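Local structure of dTDP-4-dehydrorhamnose 3-epimerase (2C0Z) at residues 37-42 / 50-55. The protein catalyses the 3-epimerisation of a dTDP-4-keto-6-deoxy sugar, a step in making the deoxysugar of the aminocoumarin antibiotic novobiocin. Sequence-based numbering, arbitrary orientation. Where two conformers were deposited one is given.
Sequences DWYHVD and RPLRLA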
loop_
_atom_site.group_PDB
_atom_site.type_symbol
_atom_site.label_atom_id
_atom_site.label_comp_id
_atom_site.label_asym_id
_atom_site.label_seq_id
_atom_site.Cartn_x
_atom_site.Cartn_y
_atom_site.Cartn_z
ATOM N N ASP A 37 -2.716 10.705 -2.388
ATOM C CA ASP A 37 -2.617 10.368 -0.960
ATOM C C ASP A 37 -3.841 9.502 -0.683
ATOM O O ASP A 37 -4.976 9.985 -0.796
ATOM C CB ASP A 37 -2.706 11.578 -0.004
ATOM C CG ASP A 37 -1.622 12.625 -0.209
ATOM O OD1 ASP A 37 -0.551 12.321 -0.736
ATOM O OD2 ASP A 37 -1.778 13.820 0.158
ATOM N N TRP A 38 -3.643 8.238 -0.329
ATOM C CA TRP A 38 -4.767 7.359 -0.004
ATOM C C TRP A 38 -4.939 7.023 1.484
ATOM O O TRP A 38 -5.925 6.384 1.848
ATOM C CB TRP A 38 -4.777 6.072 -0.845
ATOM C CG TRP A 38 -3.631 5.144 -0.711
ATOM C CD1 TRP A 38 -2.372 5.319 -1.182
ATOM C CD2 TRP A 38 -3.647 3.859 -0.103
ATOM N NE1 TRP A 38 -1.606 4.210 -0.925
ATOM C CE2 TRP A 38 -2.365 3.299 -0.248
ATOM C CE3 TRP A 38 -4.626 3.106 0.544
ATOM C CZ2 TRP A 38 -2.036 2.028 0.256
ATOM C CZ3 TRP A 38 -4.292 1.861 1.041
ATOM C CH2 TRP A 38 -3.022 1.326 0.880
ATOM N N TYR A 39 -3.972 7.441 2.315
ATOM C CA TYR A 39 -4.112 7.396 3.780
ATOM C C TYR A 39 -3.377 8.595 4.334
ATOM O O TYR A 39 -2.264 8.887 3.914
ATOM C CB TYR A 39 -3.462 6.127 4.386
ATOM C CG TYR A 39 -3.500 6.136 5.905
ATOM C CD1 TYR A 39 -4.656 5.763 6.591
ATOM C CD2 TYR A 39 -2.421 6.595 6.646
ATOM C CE1 TYR A 39 -4.710 5.821 7.995
ATOM C CE2 TYR A 39 -2.476 6.672 8.008
ATOM C CZ TYR A 39 -3.634 6.282 8.681
ATOM O OH TYR A 39 -3.684 6.352 10.069
ATOM N N HIS A 40 -3.994 9.298 5.264
ATOM C CA HIS A 40 -3.351 10.412 5.958
ATOM C C HIS A 40 -3.735 10.383 7.434
ATOM O O HIS A 40 -4.912 10.409 7.763
ATOM C CB HIS A 40 -3.786 11.742 5.351
ATOM C CG HIS A 40 -3.031 12.923 5.844
ATOM N ND1 HIS A 40 -3.358 13.595 7.009
ATOM C CD2 HIS A 40 -1.968 13.570 5.315
ATOM C CE1 HIS A 40 -2.544 14.631 7.148
ATOM N NE2 HIS A 40 -1.682 14.633 6.147
ATOM N N VAL A 41 -2.736 10.257 8.295
ATOM C CA VAL A 41 -3.004 9.957 9.711
ATOM C C VAL A 41 -3.873 11.016 10.407
ATOM O O VAL A 41 -4.722 10.670 11.230
ATOM C CB VAL A 41 -1.702 9.727 10.487
ATOM C CG1 VAL A 41 -0.848 10.985 10.536
ATOM C CG2 VAL A 41 -2.021 9.165 11.905
ATOM N N ASP A 42 -3.678 12.289 10.083
ATOM C CA ASP A 42 -4.444 13.331 10.777
ATOM C C ASP A 42 -5.908 13.276 10.366
ATOM O O ASP A 42 -6.820 13.321 11.227
ATOM C CB ASP A 42 -3.851 14.711 10.543
ATOM C CG ASP A 42 -2.415 14.816 10.982
ATOM O OD1 ASP A 42 -2.036 14.218 12.012
ATOM O OD2 ASP A 42 -1.615 15.508 10.348
ATOM N N ARG A 50 -8.600 7.113 16.202
ATOM C CA ARG A 50 -7.225 6.737 16.533
ATOM C C ARG A 50 -6.478 6.559 15.197
ATOM O O ARG A 50 -7.119 6.234 14.210
ATOM C CB ARG A 50 -7.188 5.365 17.245
ATOM N N PRO A 51 -5.165 6.725 15.173
ATOM C CA PRO A 51 -4.384 6.377 13.960
ATOM C C PRO A 51 -4.464 4.881 13.664
ATOM O O PRO A 51 -4.547 4.033 14.591
ATOM C CB PRO A 51 -2.957 6.767 14.332
ATOM C CG PRO A 51 -3.092 7.692 15.490
ATOM C CD PRO A 51 -4.288 7.229 16.237
ATOM N N LEU A 52 -4.455 4.527 12.386
ATOM C CA LEU A 52 -4.317 3.145 11.998
ATOM C C LEU A 52 -2.940 2.596 12.430
ATOM O O LEU A 52 -1.885 3.103 12.053
ATOM C CB LEU A 52 -4.489 3.017 10.488
ATOM C CG LEU A 52 -4.430 1.592 9.913
ATOM C CD1 LEU A 52 -5.594 0.753 10.394
ATOM C CD2 LEU A 52 -4.382 1.615 8.383
ATOM N N ARG A 53 -2.990 1.517 13.191
ATOM C CA ARG A 53 -1.825 0.752 13.598
ATOM C C ARG A 53 -1.418 -0.132 12.430
ATOM O O ARG A 53 -2.242 -0.911 11.919
ATOM C CB ARG A 53 -2.212 -0.140 14.789
ATOM N N LEU A 54 -0.224 0.080 11.895
ATOM C CA LEU A 54 0.234 -0.741 10.791
ATOM C C LEU A 54 0.972 -1.965 11.318
ATOM O O LEU A 54 2.122 -1.859 11.748
ATOM C CB LEU A 54 1.173 0.029 9.866
ATOM C CG LEU A 54 1.732 -0.769 8.680
ATOM C CD1 LEU A 54 0.661 -1.146 7.678
ATOM C CD2 LEU A 54 2.883 0.036 8.054
ATOM N N ALA A 55 0.321 -3.105 11.262
ATOM C CA ALA A 55 0.942 -4.364 11.617
ATOM C C ALA A 55 1.380 -5.184 10.400
ATOM O O ALA A 55 2.378 -5.917 10.439
ATOM C CB ALA A 55 -0.031 -5.154 12.475
HETATM O O HOH W 1 -1.453 5.710 11.301
#
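Tyr39 reaches Leu52 because its first torsion, 175°, sets the ring anti to the backbone N and sends the hydroxyl out to the 50-55 loop. Val41 does likewise with one branch: CG2 is anti to the backbone N and meets the ring of Pro51. The main link is a hydrogen bond from Leu52 N to Tyr39 OH, 3.0 Å long and moderately bent, with an N-H...O angle of 149°. The same hydroxyl gives its proton to a water, with Tyr39 OH and the water oxygen 2.6 Å apart. That water in turn donates to Leu52 O, at 2.7 Å. The phenol oxygen is therefore acceptor and donor at once, and it holds both backbone polar groups of one residue, one directly and one through the water. Leu52 CB lies obliquely against the end of the Tyr39 ring, 3.8 Å from CE1. Nearer the surface, Val41 CG2 packs on Pro51 CB at 3.5 Å and more loosely on CG.

The contact joins the end of strand 33-40 and the first turn of helix 41-48 to the loop that follows this helix. This loop leads into strand 56-63 of the cupin fold. Phe44, from the helix between the two segments, packs on both Tyr39 and Leu52, and Tyr82 meets the Tyr39 ring edge-to-face. Strand 33-40 also pairs with a strand of the second subunit, where Tyr39 packs on Ala57 of that subunit.

The contact is small, and its direct hydrogen bond and its water bridge both run through one phenol oxygen. With its hydroxyl bonded on the loop side and its ring packed by aromatic neighbours, Tyr39 ties the loop backbone to a strand of the dimer interface.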